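Local coordinates for cell division control protein Cdc48 (Mycobacterium smegmatis, PDB 5E7P) that binds ADP at two sites and probably binds and hydrolyses ATP as a AAA-type ATPase, at residues G38-P44 / A68-A73; S20-L24 / V46-L50; Q237-D242 / M279-V283; P210-R214 / E296-L300. One frame throughout, in Å; residues are numbered along the deposited sequence.

Contact 1: G38-P44 / A68-A73; sequences GVVRLHP and AVAGVA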
loop_
_atom_site.group_PDB
_atom_site.type_symbol
_atom_site.label_atom_id
_atom_site.label_comp_id
_atom_site.label_asym_id
_atom_site.label_seq_id
_atom_site.Cartn_x
_atom_site.Cartn_y
_atom_site.Cartn_z
ATOM N N GLY A 38 -0.678 3.222 -19.407
ATOM C CA GLY A 38 -1.752 3.566 -18.494
ATOM C C GLY A 38 -1.536 4.896 -17.799
ATOM O O GLY A 38 -1.966 5.088 -16.662
ATOM N N VAL A 39 -0.878 5.821 -18.488
ATOM C CA VAL A 39 -0.543 7.112 -17.897
ATOM C C VAL A 39 -1.042 8.281 -18.742
ATOM O O VAL A 39 -0.767 8.355 -19.939
ATOM C CB VAL A 39 0.984 7.251 -17.685
ATOM C CG1 VAL A 39 1.348 8.685 -17.318
ATOM C CG2 VAL A 39 1.471 6.272 -16.618
ATOM N N VAL A 40 -1.779 9.189 -18.110
ATOM C CA VAL A 40 -2.222 10.416 -18.763
ATOM C C VAL A 40 -1.493 11.624 -18.163
ATOM O O VAL A 40 -1.378 11.747 -16.943
ATOM C CB VAL A 40 -3.759 10.588 -18.664
ATOM C CG1 VAL A 40 -4.219 10.514 -17.213
ATOM C CG2 VAL A 40 -4.203 11.891 -19.312
ATOM N N ARG A 41 -0.985 12.502 -19.024
ATOM C CA ARG A 41 -0.187 13.642 -18.576
ATOM C C ARG A 41 -1.028 14.895 -18.316
ATOM O O ARG A 41 -1.668 15.434 -19.221
ATOM C CB ARG A 41 0.926 13.949 -19.581
ATOM C CG ARG A 41 1.989 12.868 -19.705
ATOM C CD ARG A 41 2.890 12.832 -18.482
ATOM N NE ARG A 41 3.830 11.715 -18.530
ATOM C CZ ARG A 41 4.552 11.299 -17.492
ATOM N NH1 ARG A 41 4.445 11.907 -16.318
ATOM N NH2 ARG A 41 5.378 10.269 -17.626
ATOM N N LEU A 42 -1.010 15.354 -17.069
ATOM C CA LEU A 42 -1.771 16.529 -16.666
ATOM C C LEU A 42 -0.858 17.604 -16.089
ATOM O O LEU A 42 0.151 17.299 -15.453
ATOM C CB LEU A 42 -2.827 16.144 -15.629
ATOM C CG LEU A 42 -3.925 15.182 -16.083
ATOM C CD1 LEU A 42 -4.760 14.717 -14.900
ATOM C CD2 LEU A 42 -4.801 15.849 -17.128
ATOM N N HIS A 43 -1.217 18.861 -16.317
ATOM C CA HIS A 43 -0.510 19.980 -15.713
ATOM C C HIS A 43 -0.725 19.934 -14.205
ATOM O O HIS A 43 -1.791 19.531 -13.742
ATOM C CB HIS A 43 -1.031 21.299 -16.282
ATOM C CG HIS A 43 -0.153 22.476 -15.992
ATOM N ND1 HIS A 43 -0.195 23.159 -14.797
ATOM C CD2 HIS A 43 0.792 23.090 -16.744
ATOM C CE1 HIS A 43 0.687 24.143 -14.823
ATOM N NE2 HIS A 43 1.298 24.122 -15.993
ATOM N N PRO A 44 0.294 20.326 -13.429
ATOM C CA PRO A 44 0.182 20.336 -11.965
ATOM C C PRO A 44 -0.988 21.179 -11.456
ATOM O O PRO A 44 -1.555 20.865 -10.408
ATOM C CB PRO A 44 1.506 20.959 -11.524
ATOM C CG PRO A 44 2.460 20.590 -12.604
ATOM C CD PRO A 44 1.667 20.620 -13.879
ATOM N N ALA A 68 -7.377 6.432 -16.030
ATOM C CA ALA A 68 -5.935 6.354 -16.200
ATOM C C ALA A 68 -5.227 6.944 -14.988
ATOM O O ALA A 68 -5.854 7.587 -14.147
ATOM C CB ALA A 68 -5.510 7.069 -17.473
ATOM N N VAL A 69 -3.921 6.716 -14.903
ATOM C CA VAL A 69 -3.113 7.242 -13.810
ATOM C C VAL A 69 -2.590 8.631 -14.160
ATOM O O VAL A 69 -2.002 8.832 -15.225
ATOM C CB VAL A 69 -1.924 6.310 -13.494
ATOM C CG1 VAL A 69 -1.027 6.916 -12.416
ATOM C CG2 VAL A 69 -2.427 4.937 -13.072
ATOM N N ALA A 70 -2.807 9.590 -13.266
ATOM C CA ALA A 70 -2.354 10.954 -13.507
ATOM C C ALA A 70 -0.848 11.086 -13.324
ATOM O O ALA A 70 -0.327 10.921 -12.221
ATOM C CB ALA A 70 -3.085 11.938 -12.608
ATOM N N GLY A 71 -0.154 11.379 -14.418
ATOM C CA GLY A 71 1.262 11.684 -14.367
ATOM C C GLY A 71 1.471 13.150 -14.686
ATOM O O GLY A 71 0.729 13.725 -15.481
ATOM N N VAL A 72 2.472 13.765 -14.063
ATOM C CA VAL A 72 2.735 15.183 -14.280
ATOM C C VAL A 72 3.272 15.439 -15.687
ATOM O O VAL A 72 4.219 14.787 -16.131
ATOM C CB VAL A 72 3.711 15.749 -13.231
ATOM C CG1 VAL A 72 4.079 17.187 -13.565
ATOM C CG2 VAL A 72 3.099 15.665 -11.841
ATOM N N ALA A 73 2.650 16.385 -16.385
ATOM C CA ALA A 73 3.061 16.736 -17.738
ATOM C C ALA A 73 4.389 17.476 -17.724
ATOM O O ALA A 73 4.674 18.242 -16.803
ATOM C CB ALA A 73 1.993 17.580 -18.414
#
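V40 runs beside V69 and G71 in a parallel ladder between strand 39-42 and strand 65-72. The backbone bonds carry most of it. V69 N donates to G38 O, and V40 N donates to V69 O at 2.9 Å. G71 N then reaches V40 O at 2.8 Å, and L42 N turns back to G71 O. Past the end of strand 65-72, A73 N meets L42 O at 2.8 Å. The axes of segments 39-42 and 68-72 lie 44° apart, so the ladder is twisted.

One side chain adds a polar bond. R41 bends at chi2 (-72°), which swings its guanidinium across to V72. There NH1 of R41 donates to V72 O at 2.9 Å, from above the carbonyl plane and along a bent path (130°). Its NH2 forms a salt bridge with D34 and a further bond to T464 O. V39 CG1 lies over the rim of one guanidinium face, and G71 offers only its CA to that methyl.

On the side of the sheet that carries V40 and A70, the contacts are apolar. V40 CG1 touches A68 CB at 3.7 Å, and L42 CD1 touches A70 CB at 4.0 Å. Beyond the ladder, P44 crosses V72 at about a right angle, CG to CG1.

The N-terminal Cdc48 domain belongs to the double-psi beta-barrel group, and this ladder is consistent with part of its barrel. R41 shares backbone bonds with L83 of strand 81-84, A68 pairs with V58 of strand 57-61, and A70 and V72 pack on L47 of helix 44-50.

Contact 2: S20-L24 / V46-L50; sequences SHLRL and VLAAL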
loop_
_atom_site.group_PDB
_atom_site.type_symbol
_atom_site.label_atom_id
_atom_site.label_comp_id
_atom_site.label_asym_id
_atom_site.label_seq_id
_atom_site.Cartn_x
_atom_site.Cartn_y
_atom_site.Cartn_z
ATOM N N SER A 20 -15.098 17.157 -8.073
ATOM C CA SER A 20 -14.486 18.170 -8.926
ATOM C C SER A 20 -14.184 17.609 -10.315
ATOM O O SER A 20 -13.962 16.412 -10.472
ATOM C CB SER A 20 -13.213 18.717 -8.281
ATOM O OG SER A 20 -12.256 17.690 -8.104
ATOM N N HIS A 21 -14.179 18.480 -11.319
ATOM C CA HIS A 21 -13.991 18.052 -12.700
ATOM C C HIS A 21 -13.600 19.225 -13.592
ATOM O O HIS A 21 -13.896 20.379 -13.283
ATOM C CB HIS A 21 -15.276 17.417 -13.234
ATOM C CG HIS A 21 -16.434 18.364 -13.279
ATOM N ND1 HIS A 21 -17.221 18.626 -12.179
ATOM C CD2 HIS A 21 -16.920 19.129 -14.283
ATOM C CE1 HIS A 21 -18.151 19.507 -12.507
ATOM N NE2 HIS A 21 -17.991 19.827 -13.780
ATOM N N LEU A 22 -12.939 18.922 -14.705
ATOM C CA LEU A 22 -12.534 19.944 -15.660
ATOM C C LEU A 22 -12.625 19.416 -17.082
ATOM O O LEU A 22 -12.367 18.239 -17.334
ATOM C CB LEU A 22 -11.101 20.397 -15.389
ATOM C CG LEU A 22 -10.842 21.245 -14.147
ATOM C CD1 LEU A 22 -9.351 21.362 -13.902
ATOM C CD2 LEU A 22 -11.473 22.619 -14.318
ATOM N N ARG A 23 -13.004 20.288 -18.009
ATOM C CA ARG A 23 -12.936 19.956 -19.422
ATOM C C ARG A 23 -11.590 20.419 -19.957
ATOM O O ARG A 23 -11.218 21.579 -19.793
ATOM C CB ARG A 23 -14.066 20.628 -20.198
ATOM C CG ARG A 23 -14.131 20.223 -21.665
ATOM C CD ARG A 23 -14.864 21.264 -22.496
ATOM N NE ARG A 23 -16.217 21.510 -22.004
ATOM C CZ ARG A 23 -16.985 22.520 -22.402
ATOM N NH1 ARG A 23 -16.533 23.389 -23.298
ATOM N NH2 ARG A 23 -18.204 22.666 -21.898
ATOM N N LEU A 24 -10.856 19.508 -20.584
ATOM C CA LEU A 24 -9.558 19.844 -21.149
ATOM C C LEU A 24 -9.490 19.443 -22.616
ATOM O O LEU A 24 -10.374 18.752 -23.121
ATOM C CB LEU A 24 -8.434 19.151 -20.374
ATOM C CG LEU A 24 -8.284 19.482 -18.888
ATOM C CD1 LEU A 24 -7.117 18.715 -18.298
ATOM C CD2 LEU A 24 -8.096 20.974 -18.685
ATOM N N VAL A 46 -3.878 21.392 -12.810
ATOM C CA VAL A 46 -5.045 20.525 -12.918
ATOM C C VAL A 46 -5.121 19.602 -11.706
ATOM O O VAL A 46 -6.184 19.427 -11.113
ATOM C CB VAL A 46 -5.012 19.686 -14.210
ATOM C CG1 VAL A 46 -6.194 18.728 -14.259
ATOM C CG2 VAL A 46 -5.006 20.593 -15.427
ATOM N N LEU A 47 -3.979 19.024 -11.341
ATOM C CA LEU A 47 -3.889 18.160 -10.169
ATOM C C LEU A 47 -4.311 18.912 -8.913
ATOM O O LEU A 47 -5.017 18.373 -8.061
ATOM C CB LEU A 47 -2.464 17.627 -10.003
ATOM C CG LEU A 47 -1.905 16.735 -11.113
ATOM C CD1 LEU A 47 -0.469 16.334 -10.796
ATOM C CD2 LEU A 47 -2.776 15.503 -11.309
ATOM N N ALA A 48 -3.877 20.163 -8.810
ATOM C CA ALA A 48 -4.229 21.002 -7.672
ATOM C C ALA A 48 -5.719 21.354 -7.680
ATOM O O ALA A 48 -6.385 21.296 -6.648
ATOM C CB ALA A 48 -3.378 22.261 -7.663
ATOM N N ALA A 49 -6.236 21.712 -8.852
ATOM C CA ALA A 49 -7.640 22.093 -8.995
ATOM C C ALA A 49 -8.578 20.920 -8.732
ATOM O O ALA A 49 -9.673 21.093 -8.193
ATOM C CB ALA A 49 -7.894 22.669 -10.383
ATOM N N LEU A 50 -8.145 19.727 -9.119
ATOM C CA LEU A 50 -8.948 18.528 -8.924
ATOM C C LEU A 50 -8.843 17.986 -7.500
ATOM O O LEU A 50 -9.694 17.218 -7.055
ATOM C CB LEU A 50 -8.557 17.451 -9.935
ATOM C CG LEU A 50 -8.929 17.751 -11.387
ATOM C CD1 LEU A 50 -8.498 16.603 -12.292
ATOM C CD2 LEU A 50 -10.429 18.017 -11.516
#
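L22 lays its CD1 against A49 CB at 4.0 Å and V46 CG1 at 4.1 Å. This joins strand 22-28 to helix 44-50 in the N-terminal Cdc48 domain, whose family belongs to the double-psi beta-barrel group. The helix segment runs nearly antiparallel to the strand segment, at 158°. The axes are 10.9 Å apart, so side chains bridge the gap.

L22 and V46 lie alongside each other, pointing opposite ways. L24 behaves differently. It meets V46 tip to tip, with CD1 at 4.0 Å from V46 CG2. V46 CG1 touches both leucines, and CG2 meets only L24 of the two. L50 closes the other end of the row. Its CD2 comes to 3.8 Å from H21 CA, beside the backbone, and also reaches L22 CG.

M702 and M705 of helix 690-707 add to this apolar layer, touching L22 and V46 respectively. L50 also packs on V102 of strand 98-104.

The one polar link is at the helix end. S20 OG sits between its backbone N and carbonyl carbon (chi1 61°), which brings the hydroxyl up to the last turn. From there S20 OG donates to L50 O at 2.8 Å, tilted from the carbonyl plane.

Contact 3: Q237-D242 / M279-V283; sequences QAVKLD and MVRAV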
loop_
_atom_site.group_PDB
_atom_site.type_symbol
_atom_site.label_atom_id
_atom_site.label_comp_id
_atom_site.label_asym_id
_atom_site.label_seq_id
_atom_site.Cartn_x
_atom_site.Cartn_y
_atom_site.Cartn_z
ATOM N N GLN A 237 12.450 -10.809 9.380
ATOM C CA GLN A 237 11.375 -11.611 9.948
ATOM C C GLN A 237 11.402 -13.044 9.416
ATOM O O GLN A 237 10.805 -13.943 10.007
ATOM C CB GLN A 237 10.014 -10.968 9.664
ATOM C CG GLN A 237 9.736 -9.689 10.449
ATOM C CD GLN A 237 10.321 -8.442 9.800
ATOM O OE1 GLN A 237 10.968 -8.509 8.753
ATOM N NE2 GLN A 237 10.090 -7.293 10.424
ATOM N N ALA A 238 12.096 -13.248 8.300
ATOM C CA ALA A 238 12.225 -14.575 7.708
ATOM C C ALA A 238 13.019 -15.513 8.616
ATOM O O ALA A 238 12.796 -16.725 8.620
ATOM C CB ALA A 238 12.874 -14.483 6.337
ATOM N N VAL A 239 13.943 -14.945 9.385
ATOM C CA VAL A 239 14.732 -15.714 10.343
ATOM C C VAL A 239 13.829 -16.299 11.428
ATOM O O VAL A 239 14.003 -17.444 11.851
ATOM C CB VAL A 239 15.838 -14.841 10.983
ATOM C CG1 VAL A 239 16.471 -15.546 12.171
ATOM C CG2 VAL A 239 16.894 -14.470 9.945
ATOM N N LYS A 240 12.855 -15.512 11.866
ATOM C CA LYS A 240 11.949 -15.938 12.923
ATOM C C LYS A 240 10.953 -16.975 12.409
ATOM O O LYS A 240 10.601 -17.921 13.119
ATOM C CB LYS A 240 11.223 -14.730 13.521
ATOM C CG LYS A 240 10.356 -15.064 14.726
ATOM C CD LYS A 240 9.894 -13.814 15.454
ATOM C CE LYS A 240 10.989 -13.231 16.333
ATOM N NZ LYS A 240 10.462 -12.897 17.690
ATOM N N LEU A 241 10.510 -16.794 11.170
ATOM C CA LEU A 241 9.607 -17.744 10.531
ATOM C C LEU A 241 10.293 -19.094 10.357
ATOM O O LEU A 241 9.690 -20.145 10.584
ATOM C CB LEU A 241 9.143 -17.211 9.175
ATOM C CG LEU A 241 8.238 -18.125 8.342
ATOM C CD1 LEU A 241 6.989 -18.507 9.121
ATOM C CD2 LEU A 241 7.875 -17.462 7.020
ATOM N N ASP A 242 11.558 -19.052 9.954
ATOM C CA ASP A 242 12.346 -20.260 9.771
ATOM C C ASP A 242 12.531 -20.989 11.095
ATOM O O ASP A 242 12.413 -22.211 11.161
ATOM C CB ASP A 242 13.703 -19.927 9.150
ATOM C CG ASP A 242 14.594 -21.146 9.005
ATOM O OD1 ASP A 242 14.329 -21.975 8.109
ATOM O OD2 ASP A 242 15.564 -21.270 9.782
ATOM N N MET A 279 8.927 -14.750 0.384
ATOM C CA MET A 279 9.601 -15.098 1.630
ATOM C C MET A 279 9.185 -16.484 2.117
ATOM O O MET A 279 10.022 -17.272 2.556
ATOM C CB MET A 279 9.308 -14.062 2.719
ATOM C CG MET A 279 9.896 -14.438 4.076
ATOM S SD MET A 279 9.446 -13.336 5.427
ATOM C CE MET A 279 7.753 -13.829 5.729
ATOM N N VAL A 280 7.891 -16.772 2.035
ATOM C CA VAL A 280 7.354 -18.047 2.504
ATOM C C VAL A 280 7.895 -19.217 1.686
ATOM O O VAL A 280 8.290 -20.244 2.241
ATOM C CB VAL A 280 5.810 -18.058 2.488
ATOM C CG1 VAL A 280 5.281 -19.407 2.952
ATOM C CG2 VAL A 280 5.260 -16.941 3.365
ATOM N N ARG A 281 7.925 -19.053 0.368
ATOM C CA ARG A 281 8.463 -20.086 -0.509
ATOM C C ARG A 281 9.951 -20.314 -0.248
ATOM O O ARG A 281 10.429 -21.452 -0.260
ATOM C CB ARG A 281 8.228 -19.722 -1.976
ATOM C CG ARG A 281 6.769 -19.448 -2.305
ATOM C CD ARG A 281 6.533 -19.330 -3.803
ATOM N NE ARG A 281 5.140 -19.004 -4.093
ATOM C CZ ARG A 281 4.689 -17.775 -4.327
ATOM N NH1 ARG A 281 5.528 -16.745 -4.324
ATOM N NH2 ARG A 281 3.400 -17.577 -4.578
ATOM N N ALA A 282 10.676 -19.227 -0.003
ATOM C CA ALA A 282 12.106 -19.306 0.273
ATOM C C ALA A 282 12.389 -20.018 1.593
ATOM O O ALA A 282 13.290 -20.855 1.678
ATOM C CB ALA A 282 12.723 -17.919 0.276
ATOM N N VAL A 283 11.617 -19.679 2.621
ATOM C CA VAL A 283 11.786 -20.276 3.943
ATOM C C VAL A 283 11.425 -21.765 3.937
ATOM O O VAL A 283 12.062 -22.571 4.615
ATOM C CB VAL A 283 10.960 -19.513 5.012
ATOM C CG1 VAL A 283 10.880 -20.296 6.315
ATOM C CG2 VAL A 283 11.563 -18.144 5.257
#
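M279 turns its CB toward helix 237-249 and threads its chain between A238 and L241. CB only sets the direction. CG, anti to the backbone N (chi1 175°), comes to 3.7 Å from A238 CB. SD continues the extended chain and lies at 3.7 Å from the same A238 CB, with A238 CA close behind it. The chain then bends at chi3 (75°). That bend turns CE toward L241, where it meets CD2 at 3.9 Å. M279 and L241 thus meet at a slant.

V283 is one turn further along helix 276-283. It has more surface buried here than any other residue of the two segments. Its CG1 lies against L241 CG at 4.0 Å and against D242 CA at 3.8 Å. Its CG2 reaches back to A238, touching the carbonyl O at 3.9 Å and also CB. The carboxylate of D242 forms a salt bridge with R246.

No hydrogen bond joins the two segments; the contact is apolar. The segment axes pass 10.1 Å apart and cross at -48°. V231 of helix 228-232 touches both A238 and M279, and I364 of strand 361-366 touches L241.

Helix 276-283 starts at the end of the P-loop of the first AAA module. K276 and T278, just ahead of M279, bind ADP. A helix that begins at the phosphate-binding loop is characteristic of P-loop NTPases; here helix 237-249 packs along it.

Contact 4: P210-R214 / E296-L300; sequences PPTGR and EVGAL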
loop_
_atom_site.group_PDB
_atom_site.type_symbol
_atom_site.label_atom_id
_atom_site.label_comp_id
_atom_site.label_asym_id
_atom_site.label_seq_id
_atom_site.Cartn_x
_atom_site.Cartn_y
_atom_site.Cartn_z
ATOM N N PRO A 210 -7.739 -23.315 -19.260
ATOM C CA PRO A 210 -7.367 -24.246 -18.186
ATOM C C PRO A 210 -8.026 -23.931 -16.842
ATOM O O PRO A 210 -8.305 -22.766 -16.555
ATOM C CB PRO A 210 -5.851 -24.060 -18.082
ATOM C CG PRO A 210 -5.439 -23.691 -19.457
ATOM C CD PRO A 210 -6.556 -22.840 -20.001
ATOM N N PRO A 211 -8.270 -24.968 -16.024
ATOM C CA PRO A 211 -8.897 -24.812 -14.706
ATOM C C PRO A 211 -8.022 -24.015 -13.745
ATOM O O PRO A 211 -6.795 -24.091 -13.815
ATOM C CB PRO A 211 -9.038 -26.256 -14.216
ATOM C CG PRO A 211 -7.988 -27.011 -14.954
ATOM C CD PRO A 211 -7.929 -26.373 -16.307
ATOM N N THR A 212 -8.657 -23.256 -12.858
ATOM C CA THR A 212 -7.938 -22.432 -11.895
ATOM C C THR A 212 -8.355 -22.767 -10.467
ATOM O O THR A 212 -9.327 -23.487 -10.245
ATOM C CB THR A 212 -8.176 -20.928 -12.153
ATOM O OG1 THR A 212 -9.578 -20.638 -12.065
ATOM C CG2 THR A 212 -7.670 -20.532 -13.533
ATOM N N GLY A 213 -7.611 -22.239 -9.500
ATOM C CA GLY A 213 -7.957 -22.396 -8.099
ATOM C C GLY A 213 -7.655 -23.767 -7.526
ATOM O O GLY A 213 -8.197 -24.142 -6.486
ATOM N N ARG A 214 -6.789 -24.519 -8.200
ATOM C CA ARG A 214 -6.375 -25.829 -7.709
ATOM C C ARG A 214 -4.945 -25.772 -7.176
ATOM O O ARG A 214 -4.150 -24.931 -7.600
ATOM C CB ARG A 214 -6.521 -26.883 -8.809
ATOM C CG ARG A 214 -7.962 -27.077 -9.269
ATOM C CD ARG A 214 -8.058 -27.223 -10.782
ATOM N NE ARG A 214 -7.845 -28.596 -11.230
ATOM C CZ ARG A 214 -8.818 -29.412 -11.623
ATOM N NH1 ARG A 214 -10.076 -28.991 -11.628
ATOM N NH2 ARG A 214 -8.535 -30.647 -12.016
ATOM N N GLU A 296 -7.460 -17.046 -6.789
ATOM C CA GLU A 296 -7.994 -18.004 -7.757
ATOM C C GLU A 296 -9.043 -18.920 -7.133
ATOM O O GLU A 296 -10.082 -19.191 -7.738
ATOM C CB GLU A 296 -6.877 -18.839 -8.384
ATOM C CG GLU A 296 -6.142 -18.147 -9.519
ATOM C CD GLU A 296 -5.173 -19.072 -10.235
ATOM O OE1 GLU A 296 -5.304 -20.307 -10.086
ATOM O OE2 GLU A 296 -4.280 -18.562 -10.946
ATOM N N VAL A 297 -8.768 -19.387 -5.920
ATOM C CA VAL A 297 -9.707 -20.243 -5.208
ATOM C C VAL A 297 -10.934 -19.454 -4.762
ATOM O O VAL A 297 -12.063 -19.921 -4.901
ATOM C CB VAL A 297 -9.055 -20.912 -3.987
ATOM C CG1 VAL A 297 -10.041 -21.856 -3.313
ATOM C CG2 VAL A 297 -7.804 -21.659 -4.406
ATOM N N GLY A 298 -10.704 -18.252 -4.240
ATOM C CA GLY A 298 -11.786 -17.385 -3.802
ATOM C C GLY A 298 -12.776 -17.025 -4.900
ATOM O O GLY A 298 -13.932 -16.703 -4.621
ATOM N N ALA A 299 -12.321 -17.082 -6.150
ATOM C CA ALA A 299 -13.156 -16.735 -7.296
ATOM C C ALA A 299 -14.027 -17.902 -7.755
ATOM O O ALA A 299 -15.006 -17.708 -8.475
ATOM C CB ALA A 299 -12.297 -16.243 -8.444
ATOM N N LEU A 300 -13.659 -19.111 -7.347
ATOM C CA LEU A 300 -14.404 -20.310 -7.719
ATOM C C LEU A 300 -15.818 -20.275 -7.158
ATOM O O LEU A 300 -16.087 -19.585 -6.173
ATOM C CB LEU A 300 -13.693 -21.565 -7.210
ATOM C CG LEU A 300 -12.342 -21.915 -7.828
ATOM C CD1 LEU A 300 -11.766 -23.145 -7.153
ATOM C CD2 LEU A 300 -12.487 -22.136 -9.322
HETATM O O HOH W 1 -10.646 -18.481 -10.249
#
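G213 has the most surface buried here, and it is held by E296. Its backbone N donates to E296 OE1 at 3.1 Å along a nearly straight path (168°). The oxygen is met on its anti side, a little out of the carboxylate plane. E296 reaches the loop with its chain extended beyond CG. Its CB also lies 3.7 Å from G213 CA. The positive phi of G213 (76°) turns the chain here, and G213 O then faces V297 CG2 and L300 CD1. That carbonyl is hydrogen-bonded by S308 OG of helix 302-319.

The loop leads into strand 216-218, the edge strand that pairs antiparallel with strand 289-293 in the sheet of the first AAA module. Helix 294-299 follows strand 289-293 directly, so the loop packs on the helix next to its own strand partner.

T212 crosses E296 at about a right angle. T212 CB is 3.6 Å from E296 OE1, the same oxygen that accepts the G213 N-H. The backbone O of T212 lies 3.6 Å from L300 CD2. P127 of helix 127-133 touches both T212 and E296. A water joins the two residues a second way. It donates to E296 O at 2.7 Å and is hydrogen-bonded to T212 OG1 at 3.0 Å.

How the contacts relate
Contacts 1 and 2 belong to one N-terminal unit, with centres 12 Å apart. They touch directly: L42 CD2 lies 3.9 Å from L24 CD1. Helix 44-50 follows strand 39-42 in the chain, so it leads from contact 1 into contact 2. Contacts 3 and 4 lie in the first AAA module, with centres 26 Å apart and nearest atoms about 10 Å apart. Contact 3 lies beside a nucleotide site: the side chain of M279 is about 7 Å from a bound ADP. Contacts 1, 2 and 4 lie away from the annotated sites. The side chain of E296 in contact 4 is about 13 Å from a bound ADP. Contacts 1 and 3 are 39 Å apart between centres.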